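Local coordinates for ENT (PDB 5ZX1), which is of unsettled function but carries an N-terminal helical ENT domain, the part described here, and is probably linked to transcription or chromatin regulation, as in relatives with this domain, at residues A[36-39]-A[40-43]; A[44-47]-A[48-52]; A[58-62]-A[63-67]; A[90-93]-A[94-97]. All coordinates share one frame; numbering follows the deposited sequence.

In the fold
Four short-range contacts sample the helical ENT domain along its chain. Contacts 1 and 2 adjoin on helix 30-56, their centres about 13 Å apart, and contact 2 lies almost at the middle of the chain. From there two helix starts are reached, contact 3 opening helix 62-74 and contact 4 opening helix 93-101, each with its centre about 12 Å from that of contact 2. Leu-48 and Leu-52 pack against contact 3, while Arg-50 approaches Asp-92 of contact 4 in a long, weak ion pair. Contacts 3 and 4 meet where Arg-90 NE probably bonds Gly-58 O; contact 1 stands about 22 Å from both, centre to centre.

Contact 1. Residues A[36-39]-A[40-43]; sequences AARE and EELC
Arg-38 and Glu-41, one turn apart on the same helix, form a salt bridge in which NH2 of the arginine lies 2.6 Å from OE2 of the glutamate. The two flat groups are not coplanar: the carboxylate oxygen sits at the edge of the guanidinium, close to its plane, whereas the nitrogen reaches that oxygen from above the carboxylate, the planes being 57° apart. This is an i to i+3 ion pair, and only one carboxylate oxygen takes part. The arginine reaches it by setting CG opposite its own backbone nitrogen (chi1 -163°) and then bending at chi2 (44°), which carries the chain forward along the helix. Its aliphatic part is used as well, since CG rests 3.6 Å from Leu-42 CD1. On another side of the helix, Glu-40 lays its CG against the carbonyl of Ala-36, 3.2 Å from the oxygen. A water gives a hydrogen bond to Glu-40 OE2 at 3.1 Å and a weak one to the same Ala-36 oxygen, a loose water bridge from the side chain to the preceding turn. Beneath these groups runs the regular i to i+4 backbone bonding, from Glu-40 N to Ala-36 O through to Cys-43 N to Glu-39 O at 2.9 Å. Beyond the segment, Arg-38 also donates from NH2 to Leu-75 O and from NH1 to Cys-76 O, and its side chain touches Leu-77 and Pro-78. The surface turn of helix 30-56 is thereby joined to the loop between helices 62-74 and 79-91.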
ATOM      1  N   ALA A  36      15.688  10.840   3.327  1.00 67.82           N
ATOM      2  CA  ALA A  36      15.112   9.986   4.354  1.00 60.61           C
ATOM      3  C   ALA A  36      13.580  10.080   4.300  1.00 63.15           C
ATOM      4  O   ALA A  36      12.887   9.078   4.410  1.00 66.92           O
ATOM      5  CB  ALA A  36      15.644  10.376   5.737  1.00 61.11           C
ATOM      6  N   ALA A  37      13.061  11.288   4.099  1.00 64.03           N
ATOM      7  CA  ALA A  37      11.619  11.508   3.994  1.00 61.47           C
ATOM      8  C   ALA A  37      11.036  10.910   2.704  1.00 59.97           C
ATOM      9  O   ALA A  37      10.013  10.219   2.731  1.00 58.84           O
ATOM     10  CB  ALA A  37      11.315  12.984   4.069  1.00 59.17           C
ATOM     11  N   ARG A  38      11.668  11.187   1.574  1.00 59.64           N
ATOM     12  CA  ARG A  38      11.191  10.638   0.302  1.00 59.97           C
ATOM     13  C   ARG A  38      11.027   9.130   0.406  1.00 62.08           C
ATOM     14  O   ARG A  38       9.945   8.600   0.202  1.00 62.78           O
ATOM     15  CB  ARG A  38      12.151  10.979  -0.829  1.00 67.86           C
ATOM     16  CG  ARG A  38      11.531  10.799  -2.208  1.00 68.38           C
ATOM     17  CD  ARG A  38      10.146  11.387  -2.211  1.00 70.79           C
ATOM     18  NE  ARG A  38       9.505  11.413  -3.521  1.00 76.46           N
ATOM     19  CZ  ARG A  38       8.211  11.677  -3.694  1.00 76.58           C
ATOM     20  NH1 ARG A  38       7.680  11.693  -4.915  1.00 71.13           N
ATOM     21  NH2 ARG A  38       7.446  11.931  -2.632  1.00 69.77           N
ATOM     22  N   GLU A  39      12.095   8.447   0.797  1.00 64.84           N
ATOM     23  CA  GLU A  39      12.069   6.996   0.954  1.00 67.74           C
ATOM     24  C   GLU A  39      10.965   6.510   1.915  1.00 64.67           C
ATOM     25  O   GLU A  39      10.407   5.429   1.743  1.00 64.09           O
ATOM     26  CB  GLU A  39      13.438   6.500   1.428  1.00 62.04           C
ATOM     27  CG  GLU A  39      14.479   6.491   0.319  1.00 76.41           C
ATOM     28  CD  GLU A  39      15.896   6.256   0.821  1.00 82.61           C
ATOM     29  OE1 GLU A  39      16.112   6.221   2.061  1.00 75.39           O
ATOM     30  OE2 GLU A  39      16.793   6.093  -0.039  1.00 86.84           O
ATOM     31  N   GLU A  40      10.641   7.302   2.923  1.00 65.19           N
ATOM     32  CA  GLU A  40       9.550   6.915   3.802  1.00 68.29           C
ATOM     33  C   GLU A  40       8.195   7.130   3.124  1.00 63.47           C
ATOM     34  O   GLU A  40       7.311   6.281   3.222  1.00 59.54           O
ATOM     35  CB  GLU A  40       9.630   7.676   5.110  1.00 59.56           C
ATOM     36  CG  GLU A  40      10.789   7.205   5.950  1.00 68.61           C
ATOM     37  CD  GLU A  40      10.505   7.281   7.441  1.00 71.09           C
ATOM     38  OE1 GLU A  40       9.320   7.411   7.807  1.00 73.86           O
ATOM     39  OE2 GLU A  40      11.464   7.208   8.243  1.00 75.33           O
ATOM     40  N   GLU A  41       8.043   8.253   2.435  1.00 62.69           N
ATOM     41  CA  GLU A  41       6.854   8.482   1.633  1.00 63.39           C
ATOM     42  C   GLU A  41       6.577   7.278   0.744  1.00 62.51           C
ATOM     43  O   GLU A  41       5.454   6.754   0.719  1.00 61.66           O
ATOM     44  CB  GLU A  41       6.994   9.737   0.776  1.00 59.40           C
ATOM     45  CG  GLU A  41       6.948  11.028   1.555  1.00 58.81           C
ATOM     46  CD  GLU A  41       7.023  12.238   0.641  1.00 63.52           C
ATOM     47  OE1 GLU A  41       6.111  13.091   0.691  1.00 67.52           O
ATOM     48  OE2 GLU A  41       7.979  12.331  -0.160  1.00 70.57           O
ATOM     49  N   LEU A  42       7.599   6.815   0.035  1.00 61.87           N
ATOM     50  CA  LEU A  42       7.373   5.722  -0.900  1.00 71.38           C
ATOM     51  C   LEU A  42       7.181   4.399  -0.173  1.00 68.42           C
ATOM     52  O   LEU A  42       6.446   3.528  -0.634  1.00 63.53           O
ATOM     53  CB  LEU A  42       8.509   5.607  -1.919  1.00 64.71           C
ATOM     54  CG  LEU A  42       8.669   6.834  -2.827  1.00 78.56           C
ATOM     55  CD1 LEU A  42       9.968   7.575  -2.555  1.00 74.87           C
ATOM     56  CD2 LEU A  42       8.587   6.457  -4.290  1.00 80.12           C
ATOM     57  N   CYS A  43       7.818   4.246   0.973  1.00 65.33           N
ATOM     58  CA  CYS A  43       7.606   3.016   1.707  1.00 68.28           C
ATOM     59  C   CYS A  43       6.189   3.007   2.230  1.00 65.79           C
ATOM     60  O   CYS A  43       5.509   1.982   2.171  1.00 60.29           O
ATOM     61  CB  CYS A  43       8.600   2.859   2.848  1.00 67.85           C
ATOM     62  SG  CYS A  43      10.095   2.054   2.301  1.00 87.68           S
TER
HETATM   63  O   HOH W   1      14.078   6.791   6.688  1.00 70.36           O

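Contact 2. Residues A[44-47]-A[48-52]; sequences SYRS and LCRVL
Two arginines one turn apart, Arg-46 and Arg-50, stack their guanidinium groups although both are expected to carry positive charge. The group centres are 4.2 Å apart and the planes differ by 17°. Arg-46 NH1 hangs over one face of the Arg-50 guanidinium, offset toward its rim, and lies 3.4 Å from Arg-50 NH1. In return, CD of Arg-50 sits over the centre of the Arg-46 group, 3.8 Å from its CZ. The two chains arrive by different routes: Arg-46 is extended from CG to NE, while the bend at chi3 (50°) turns the Arg-50 guanidinium to lie flat against that of Arg-46. Main-chain bonds of the helix underlie the pair, among them Arg-50 N to Arg-46 O at 3.1 Å and Cys-49 N to Tyr-45 O at 3.0 Å. On the buried side, Cys-49 makes a sulfur-aromatic contact with Tyr-45: SG is 4.3 Å from the ring centroid, 40° off the normal, and comes nearest to CE2 at 3.6 Å. The tyrosine hydroxyl is hydrogen-bonded to Arg-72, and the ring packs on Leu-68 and Ala-82, so it lies between helices 62-74 and 79-91. Leu-48 adds contacts with Ile-67 and Met-71. Arg-46 touches the side chain of Glu-85, and Arg-50 NH1 has a long, weak ion pair with Asp-92, which perhaps eases the like charge slightly. The near-parallel planes are consistent with face-to-face dispersion making up for some of that charge.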
ATOM      1  N   SER A  44       5.737   4.155   2.729  1.00 66.87           N
ATOM      2  CA  SER A  44       4.416   4.213   3.334  1.00 66.70           C
ATOM      3  C   SER A  44       3.345   3.950   2.274  1.00 64.17           C
ATOM      4  O   SER A  44       2.356   3.266   2.552  1.00 63.78           O
ATOM      5  CB  SER A  44       4.183   5.548   4.033  1.00 62.34           C
ATOM      6  OG  SER A  44       3.465   6.458   3.230  1.00 72.86           O
ATOM      7  N   TYR A  45       3.548   4.438   1.055  1.00 63.91           N
ATOM      8  CA  TYR A  45       2.594   4.123  -0.007  1.00 61.81           C
ATOM      9  C   TYR A  45       2.619   2.622  -0.339  1.00 63.93           C
ATOM     10  O   TYR A  45       1.567   1.997  -0.532  1.00 65.63           O
ATOM     11  CB  TYR A  45       2.858   4.954  -1.268  1.00 58.56           C
ATOM     12  CG  TYR A  45       1.671   4.943  -2.220  1.00 63.17           C
ATOM     13  CD1 TYR A  45       0.544   5.713  -1.957  1.00 60.68           C
ATOM     14  CD2 TYR A  45       1.674   4.157  -3.366  1.00 63.21           C
ATOM     15  CE1 TYR A  45      -0.537   5.706  -2.789  1.00 60.31           C
ATOM     16  CE2 TYR A  45       0.582   4.141  -4.231  1.00 62.97           C
ATOM     17  CZ  TYR A  45      -0.523   4.924  -3.928  1.00 64.45           C
ATOM     18  OH  TYR A  45      -1.625   4.935  -4.751  1.00 58.69           O
ATOM     19  N   ARG A  46       3.814   2.044  -0.405  1.00 64.77           N
ATOM     20  CA  ARG A  46       3.961   0.634  -0.757  1.00 65.43           C
ATOM     21  C   ARG A  46       3.186  -0.250   0.212  1.00 62.57           C
ATOM     22  O   ARG A  46       2.347  -1.070  -0.180  1.00 58.90           O
ATOM     23  CB  ARG A  46       5.442   0.232  -0.757  1.00 69.03           C
ATOM     24  CG  ARG A  46       5.679  -1.234  -1.094  1.00 69.84           C
ATOM     25  CD  ARG A  46       7.111  -1.637  -0.833  1.00 72.26           C
ATOM     26  NE  ARG A  46       7.279  -3.088  -0.921  1.00 84.75           N
ATOM     27  CZ  ARG A  46       7.457  -3.902   0.121  1.00 85.49           C
ATOM     28  NH1 ARG A  46       7.592  -5.209  -0.083  1.00 80.06           N
ATOM     29  NH2 ARG A  46       7.508  -3.421   1.362  1.00 83.61           N
ATOM     30  N   SER A  47       3.455  -0.061   1.495  1.00 59.13           N
ATOM     31  CA  SER A  47       2.812  -0.860   2.503  1.00 59.13           C
ATOM     32  C   SER A  47       1.302  -0.625   2.466  1.00 62.83           C
ATOM     33  O   SER A  47       0.517  -1.500   2.847  1.00 67.89           O
ATOM     34  CB  SER A  47       3.382  -0.533   3.877  1.00 57.64           C
ATOM     35  OG  SER A  47       2.851   0.695   4.316  1.00 68.74           O
ATOM     36  N   LEU A  48       0.893   0.548   1.989  1.00 59.33           N
ATOM     37  CA  LEU A  48      -0.523   0.867   1.849  1.00 58.89           C
ATOM     38  C   LEU A  48      -1.184   0.033   0.762  1.00 57.22           C
ATOM     39  O   LEU A  48      -2.290  -0.470   0.941  1.00 56.04           O
ATOM     40  CB  LEU A  48      -0.704   2.348   1.527  1.00 65.27           C
ATOM     41  CG  LEU A  48      -1.420   3.238   2.536  1.00 70.34           C
ATOM     42  CD1 LEU A  48      -1.836   4.502   1.818  1.00 72.47           C
ATOM     43  CD2 LEU A  48      -2.622   2.534   3.119  1.00 63.50           C
ATOM     44  N   CYS A  49      -0.522  -0.084  -0.382  1.00 58.13           N
ATOM     45  CA  CYS A  49      -1.043  -0.932  -1.449  1.00 58.09           C
ATOM     46  C   CYS A  49      -1.172  -2.403  -1.022  1.00 59.88           C
ATOM     47  O   CYS A  49      -2.193  -3.039  -1.259  1.00 60.29           O
ATOM     48  CB  CYS A  49      -0.143  -0.827  -2.676  1.00 58.47           C
ATOM     49  SG  CYS A  49      -0.311   0.745  -3.534  1.00 64.51           S
ATOM     50  N   ARG A  50      -0.135  -2.938  -0.388  1.00 62.25           N
ATOM     51  CA  ARG A  50      -0.088  -4.368  -0.081  1.00 63.82           C
ATOM     52  C   ARG A  50      -1.229  -4.735   0.844  1.00 64.52           C
ATOM     53  O   ARG A  50      -2.044  -5.629   0.566  1.00 64.08           O
ATOM     54  CB  ARG A  50       1.254  -4.745   0.554  1.00 64.02           C
ATOM     55  CG  ARG A  50       2.445  -4.363  -0.298  1.00 68.98           C
ATOM     56  CD  ARG A  50       3.698  -4.190   0.539  1.00 67.59           C
ATOM     57  NE  ARG A  50       3.896  -5.334   1.411  1.00 68.66           N
ATOM     58  CZ  ARG A  50       4.328  -6.526   1.010  1.00 75.93           C
ATOM     59  NH1 ARG A  50       4.607  -6.759  -0.267  1.00 71.77           N
ATOM     60  NH2 ARG A  50       4.456  -7.493   1.902  1.00 65.13           N
ATOM     61  N   VAL A  51      -1.280  -4.002   1.940  1.00 56.34           N
ATOM     62  CA  VAL A  51      -2.268  -4.188   2.966  1.00 58.73           C
ATOM     63  C   VAL A  51      -3.714  -3.986   2.468  1.00 62.28           C
ATOM     64  O   VAL A  51      -4.607  -4.760   2.807  1.00 65.14           O
ATOM     65  CB  VAL A  51      -1.911  -3.245   4.127  1.00 58.06           C
ATOM     66  CG1 VAL A  51      -3.109  -2.850   4.884  1.00 63.70           C
ATOM     67  CG2 VAL A  51      -0.905  -3.907   5.028  1.00 59.69           C
ATOM     68  N   LEU A  52      -3.967  -2.970   1.656  1.00 61.50           N
ATOM     69  CA  LEU A  52      -5.326  -2.808   1.146  1.00 62.42           C
ATOM     70  C   LEU A  52      -5.678  -3.956   0.193  1.00 64.27           C
ATOM     71  O   LEU A  52      -6.850  -4.333   0.058  1.00 61.89           O
ATOM     72  CB  LEU A  52      -5.496  -1.456   0.451  1.00 60.04           C
ATOM     73  CG  LEU A  52      -5.507  -0.278   1.424  1.00 60.63           C
ATOM     74  CD1 LEU A  52      -6.013   1.012   0.776  1.00 58.67           C
ATOM     75  CD2 LEU A  52      -6.309  -0.623   2.674  1.00 58.51           C
TER

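Contact 3. Residues A[58-62]-A[63-67]; sequences GKLTK and QQRRI
Thr-61 and Gln-64 exchange hydrogen bonds at the start of helix 62-74. The threonine OG1 accepts from Gln-64 N at 3.1 Å, and in return Gln-64 OE1 takes the Thr-61 N-H at 3.0 Å, with the donor above the amide plane. A chi1 of 69° places the hydroxyl between backbone nitrogen and carbonyl carbon, where it can face the first turn. The glutamine chain, extended beyond CG, brings OE1 back to the N-H of Thr-61. This reciprocal pairing is a capping box, with Thr-61 as N-cap, and it supplies an acceptor for an amide of the first turn that has no carbonyl one turn earlier in the helix. Regular bonding then takes over, with Arg-65 N donating to Thr-61 O at 2.8 Å and Arg-66 N to Lys-62 O. Arg-65 also folds back over the cap: Lys-62 CA lies over one guanidinium face, 3.4 Å from CZ, while NH1 gives a weak, bent bond (123°) to Leu-60 O at the edge of the group. Lys-62 runs beside Arg-66, its CD over that guanidinium at 3.7 Å from NH2.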
ATOM      1  N   GLY A  58      -7.364  -7.487  -3.864  1.00 80.26           N
ATOM      2  CA  GLY A  58      -7.005  -6.661  -5.005  1.00 73.75           C
ATOM      3  C   GLY A  58      -8.119  -5.820  -5.612  1.00 81.29           C
ATOM      4  O   GLY A  58      -7.837  -4.852  -6.332  1.00 85.38           O
ATOM      5  N   LYS A  59      -9.375  -6.184  -5.343  1.00 73.49           N
ATOM      6  CA  LYS A  59     -10.513  -5.449  -5.904  1.00 80.75           C
ATOM      7  C   LYS A  59     -11.027  -4.414  -4.889  1.00 72.98           C
ATOM      8  O   LYS A  59     -11.763  -4.746  -3.956  1.00 71.33           O
ATOM      9  CB  LYS A  59     -11.611  -6.431  -6.340  1.00 77.08           C
ATOM     10  CG  LYS A  59     -13.003  -5.831  -6.450  1.00 91.24           C
ATOM     11  CD  LYS A  59     -13.166  -5.010  -7.724  1.00 87.18           C
ATOM     12  CE  LYS A  59     -14.218  -3.914  -7.542  1.00 82.94           C
ATOM     13  NZ  LYS A  59     -13.808  -2.618  -8.155  1.00 82.07           N
ATOM     14  N   LEU A  60     -10.622  -3.155  -5.087  1.00 75.73           N
ATOM     15  CA  LEU A  60     -10.632  -2.149  -4.012  1.00 63.87           C
ATOM     16  C   LEU A  60     -11.972  -1.439  -3.788  1.00 67.55           C
ATOM     17  O   LEU A  60     -12.614  -1.011  -4.747  1.00 63.58           O
ATOM     18  CB  LEU A  60      -9.563  -1.096  -4.302  1.00 66.05           C
ATOM     19  CG  LEU A  60      -8.088  -1.493  -4.365  1.00 66.05           C
ATOM     20  CD1 LEU A  60      -7.283  -0.274  -4.728  1.00 65.49           C
ATOM     21  CD2 LEU A  60      -7.609  -2.038  -3.033  1.00 63.44           C
ATOM     22  N   THR A  61     -12.381  -1.280  -2.528  1.00 60.28           N
ATOM     23  CA  THR A  61     -13.595  -0.532  -2.223  1.00 55.95           C
ATOM     24  C   THR A  61     -13.411   0.944  -2.552  1.00 58.47           C
ATOM     25  O   THR A  61     -12.286   1.409  -2.727  1.00 64.03           O
ATOM     26  CB  THR A  61     -14.005  -0.663  -0.729  1.00 59.89           C
ATOM     27  OG1 THR A  61     -13.056   0.028   0.083  1.00 55.84           O
ATOM     28  CG2 THR A  61     -14.073  -2.118  -0.287  1.00 59.89           C
ATOM     29  N   LYS A  62     -14.515   1.682  -2.637  1.00 59.12           N
ATOM     30  CA  LYS A  62     -14.472   3.128  -2.850  1.00 59.56           C
ATOM     31  C   LYS A  62     -13.627   3.834  -1.770  1.00 59.05           C
ATOM     32  O   LYS A  62     -12.854   4.738  -2.065  1.00 57.44           O
ATOM     33  CB  LYS A  62     -15.901   3.702  -2.875  1.00 59.86           C
ATOM     34  CG  LYS A  62     -15.987   5.216  -3.094  1.00 57.49           C
ATOM     35  CD  LYS A  62     -17.393   5.717  -2.833  1.00 61.12           C
ATOM     36  CE  LYS A  62     -17.723   5.684  -1.340  1.00 61.98           C
ATOM     37  NZ  LYS A  62     -19.146   6.085  -1.066  1.00 62.86           N
ATOM     38  N   GLN A  63     -13.753   3.398  -0.526  1.00 54.30           N
ATOM     39  CA  GLN A  63     -12.969   3.991   0.550  1.00 59.81           C
ATOM     40  C   GLN A  63     -11.495   3.707   0.298  1.00 57.94           C
ATOM     41  O   GLN A  63     -10.659   4.612   0.352  1.00 59.90           O
ATOM     42  CB  GLN A  63     -13.401   3.445   1.919  1.00 52.37           C
ATOM     43  CG  GLN A  63     -12.511   3.901   3.059  1.00 62.25           C
ATOM     44  CD  GLN A  63     -13.137   3.673   4.434  1.00 60.95           C
ATOM     45  OE1 GLN A  63     -14.075   4.366   4.839  1.00 71.98           O
ATOM     46  NE2 GLN A  63     -12.602   2.715   5.164  1.00 65.42           N
ATOM     47  N   GLN A  64     -11.173   2.456  -0.011  1.00 57.79           N
ATOM     48  CA  GLN A  64      -9.777   2.088  -0.212  1.00 57.69           C
ATOM     49  C   GLN A  64      -9.199   2.847  -1.398  1.00 59.64           C
ATOM     50  O   GLN A  64      -8.053   3.300  -1.344  1.00 65.16           O
ATOM     51  CB  GLN A  64      -9.640   0.576  -0.393  1.00 57.02           C
ATOM     52  CG  GLN A  64      -9.895  -0.175   0.900  1.00 57.18           C
ATOM     53  CD  GLN A  64     -10.173  -1.654   0.688  1.00 65.12           C
ATOM     54  OE1 GLN A  64     -10.399  -2.106  -0.443  1.00 62.84           O
ATOM     55  NE2 GLN A  64     -10.167  -2.413   1.777  1.00 53.74           N
ATOM     56  N   ARG A  65      -9.989   3.018  -2.454  1.00 59.88           N
ATOM     57  CA  ARG A  65      -9.519   3.792  -3.609  1.00 66.33           C
ATOM     58  C   ARG A  65      -9.253   5.234  -3.188  1.00 64.18           C
ATOM     59  O   ARG A  65      -8.244   5.842  -3.570  1.00 64.63           O
ATOM     60  CB  ARG A  65     -10.537   3.760  -4.753  1.00 59.11           C
ATOM     61  CG  ARG A  65     -10.676   2.399  -5.410  1.00 61.24           C
ATOM     62  CD  ARG A  65     -11.381   2.484  -6.777  1.00 63.37           C
ATOM     63  NE  ARG A  65     -12.705   3.112  -6.686  1.00 68.76           N
ATOM     64  CZ  ARG A  65     -13.792   2.539  -6.162  1.00 69.07           C
ATOM     65  NH1 ARG A  65     -13.737   1.307  -5.663  1.00 67.44           N
ATOM     66  NH2 ARG A  65     -14.947   3.205  -6.124  1.00 69.45           N
ATOM     67  N   ARG A  66     -10.150   5.773  -2.377  1.00 59.33           N
ATOM     68  CA  ARG A  66     -10.005   7.154  -1.925  1.00 63.00           C
ATOM     69  C   ARG A  66      -8.811   7.339  -1.004  1.00 58.04           C
ATOM     70  O   ARG A  66      -8.244   8.421  -0.937  1.00 58.49           O
ATOM     71  CB  ARG A  66     -11.275   7.620  -1.215  1.00 59.60           C
ATOM     72  CG  ARG A  66     -12.465   7.695  -2.134  1.00 58.26           C
ATOM     73  CD  ARG A  66     -13.617   8.445  -1.496  1.00 60.30           C
ATOM     74  NE  ARG A  66     -14.662   8.715  -2.475  1.00 56.34           N
ATOM     75  CZ  ARG A  66     -15.890   9.104  -2.164  1.00 61.20           C
ATOM     76  NH1 ARG A  66     -16.221   9.286  -0.885  1.00 55.46           N
ATOM     77  NH2 ARG A  66     -16.782   9.318  -3.133  1.00 55.91           N
ATOM     78  N   ILE A  67      -8.444   6.298  -0.271  1.00 58.35           N
ATOM     79  CA  ILE A  67      -7.275   6.392   0.595  1.00 59.30           C
ATOM     80  C   ILE A  67      -6.018   6.444  -0.259  1.00 59.57           C
ATOM     81  O   ILE A  67      -5.116   7.238  -0.011  1.00 56.95           O
ATOM     82  CB  ILE A  67      -7.214   5.235   1.574  1.00 58.42           C
ATOM     83  CG1 ILE A  67      -8.284   5.414   2.650  1.00 57.14           C
ATOM     84  CG2 ILE A  67      -5.818   5.136   2.180  1.00 55.53           C
ATOM     85  CD1 ILE A  67      -8.523   4.158   3.453  1.00 60.16           C
TER

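Contact 4. Residues A[90-93]-A[94-97]; sequences REDV and LVTS
Asp-92 meets Val-95 through CB, CG and OD1, starting at CB, which packs 3.7 Å from Val-95 CG2. The next atom, CG, lies 3.8 Å from the same methyl; it stands opposite the backbone nitrogen (chi1 172°), a torsion that brings the carboxylate up to the first turn of helix 93-101. There OD1 accepts a nearly straight bond from Val-95 N, 2.8 Å long and 169° at the hydrogen, through the lone pair that faces away from the other oxygen. Leu-94 N also lies 2.8 Å from OD1. The second oxygen, OD2, points toward helix 30-56. The aspartate main chain is used too: Thr-96 N donates to Asp-92 O at 3.0 Å, and the methyl CG2 of the threonine leans on the carbonyl oxygen of Arg-90, 3.1 Å away. Ser-97 N closes the following turn on Val-93 O at 2.9 Å. Val-95 is buried, and its side chain touches Arg-50, Cys-53 and Met-54, which places the start of this helix against helix 30-56. A carboxylate near a helix N-terminus would be expected to be stabilised in its charged form by the helix dipole. The arrangement is an aspartate N-cap, at the break where helix 79-91 gives way to helix 93-101.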
ATOM      1  N   ARG A  90      -0.450  -6.250  -5.892  1.00 77.39           N
ATOM      2  CA  ARG A  90      -1.501  -7.156  -6.350  1.00 73.29           C
ATOM      3  C   ARG A  90      -0.958  -8.550  -6.643  1.00 75.56           C
ATOM      4  O   ARG A  90      -1.643  -9.555  -6.446  1.00 78.64           O
ATOM      5  CB  ARG A  90      -2.176  -6.588  -7.599  1.00 75.30           C
ATOM      6  CG  ARG A  90      -3.344  -5.653  -7.308  1.00 80.27           C
ATOM      7  CD  ARG A  90      -4.210  -5.472  -8.558  1.00 88.72           C
ATOM      8  NE  ARG A  90      -5.298  -4.512  -8.367  1.00 89.16           N
ATOM      9  CZ  ARG A  90      -5.270  -3.251  -8.789  1.00 81.99           C
ATOM     10  NH1 ARG A  90      -6.314  -2.464  -8.571  1.00 81.84           N
ATOM     11  NH2 ARG A  90      -4.200  -2.781  -9.428  1.00 87.49           N
ATOM     12  N   GLU A  91       0.286  -8.604  -7.096  1.00 77.44           N
ATOM     13  CA  GLU A  91       0.873  -9.853  -7.538  1.00 79.16           C
ATOM     14  C   GLU A  91       1.910 -10.400  -6.549  1.00 76.88           C
ATOM     15  O   GLU A  91       2.449 -11.482  -6.743  1.00 77.69           O
ATOM     16  CB  GLU A  91       1.509  -9.654  -8.906  1.00 74.04           C
ATOM     17  CG  GLU A  91       2.887  -9.040  -8.823  1.00 87.21           C
ATOM     18  CD  GLU A  91       3.546  -8.926 -10.181  1.00104.06           C
ATOM     19  OE1 GLU A  91       4.785  -8.721 -10.238  1.00 98.77           O
ATOM     20  OE2 GLU A  91       2.809  -9.049 -11.188  1.00104.31           O
ATOM     21  N   ASP A  92       2.202  -9.650  -5.497  1.00 76.55           N
ATOM     22  CA  ASP A  92       3.090 -10.148  -4.458  1.00 68.71           C
ATOM     23  C   ASP A  92       2.490 -11.420  -3.856  1.00 69.70           C
ATOM     24  O   ASP A  92       1.262 -11.519  -3.699  1.00 73.83           O
ATOM     25  CB  ASP A  92       3.305  -9.084  -3.386  1.00 72.48           C
ATOM     26  CG  ASP A  92       4.061  -9.608  -2.194  1.00 72.87           C
ATOM     27  OD1 ASP A  92       3.438 -10.309  -1.368  1.00 73.39           O
ATOM     28  OD2 ASP A  92       5.272  -9.311  -2.082  1.00 75.97           O
ATOM     29  N   VAL A  93       3.353 -12.386  -3.530  1.00 71.72           N
ATOM     30  CA  VAL A  93       2.926 -13.717  -3.058  1.00 74.83           C
ATOM     31  C   VAL A  93       2.364 -13.721  -1.631  1.00 68.70           C
ATOM     32  O   VAL A  93       1.365 -14.384  -1.348  1.00 66.26           O
ATOM     33  CB  VAL A  93       4.084 -14.728  -3.148  1.00 70.72           C
ATOM     34  CG1 VAL A  93       3.583 -16.116  -2.780  1.00 67.49           C
ATOM     35  CG2 VAL A  93       4.686 -14.725  -4.545  1.00 68.16           C
ATOM     36  N   LEU A  94       3.020 -13.011  -0.725  1.00 68.11           N
ATOM     37  CA  LEU A  94       2.482 -12.885   0.624  1.00 66.74           C
ATOM     38  C   LEU A  94       1.088 -12.240   0.537  1.00 71.65           C
ATOM     39  O   LEU A  94       0.123 -12.774   1.085  1.00 71.88           O
ATOM     40  CB  LEU A  94       3.428 -12.072   1.509  1.00 67.65           C
ATOM     41  CG  LEU A  94       3.026 -11.872   2.975  1.00 66.16           C
ATOM     42  CD1 LEU A  94       2.740 -13.196   3.654  1.00 64.88           C
ATOM     43  CD2 LEU A  94       4.109 -11.127   3.721  1.00 66.97           C
ATOM     44  N   VAL A  95       0.974 -11.139  -0.211  1.00 72.40           N
ATOM     45  CA  VAL A  95      -0.290 -10.404  -0.314  1.00 70.19           C
ATOM     46  C   VAL A  95      -1.403 -11.322  -0.801  1.00 69.81           C
ATOM     47  O   VAL A  95      -2.442 -11.459  -0.142  1.00 63.15           O
ATOM     48  CB  VAL A  95      -0.177  -9.153  -1.245  1.00 68.75           C
ATOM     49  CG1 VAL A  95      -1.522  -8.475  -1.380  1.00 63.52           C
ATOM     50  CG2 VAL A  95       0.856  -8.150  -0.719  1.00 67.90           C
ATOM     51  N   THR A  96      -1.191 -11.958  -1.950  1.00 67.86           N
ATOM     52  CA  THR A  96      -2.216 -12.848  -2.490  1.00 68.86           C
ATOM     53  C   THR A  96      -2.511 -14.050  -1.558  1.00 70.91           C
ATOM     54  O   THR A  96      -3.666 -14.458  -1.430  1.00 73.93           O
ATOM     55  CB  THR A  96      -1.830 -13.362  -3.904  1.00 70.25           C
ATOM     56  OG1 THR A  96      -0.580 -14.050  -3.842  1.00 74.77           O
ATOM     57  CG2 THR A  96      -1.681 -12.208  -4.867  1.00 73.36           C
ATOM     58  N   SER A  97      -1.496 -14.613  -0.899  1.00 71.57           N
ATOM     59  CA  SER A  97      -1.749 -15.717   0.042  1.00 71.80           C
ATOM     60  C   SER A  97      -2.629 -15.294   1.217  1.00 72.73           C
ATOM     61  O   SER A  97      -3.499 -16.048   1.659  1.00 76.07           O
ATOM     62  CB  SER A  97      -0.447 -16.283   0.581  1.00 66.76           C
ATOM     63  OG  SER A  97       0.486 -16.418  -0.462  1.00 75.62           O
TER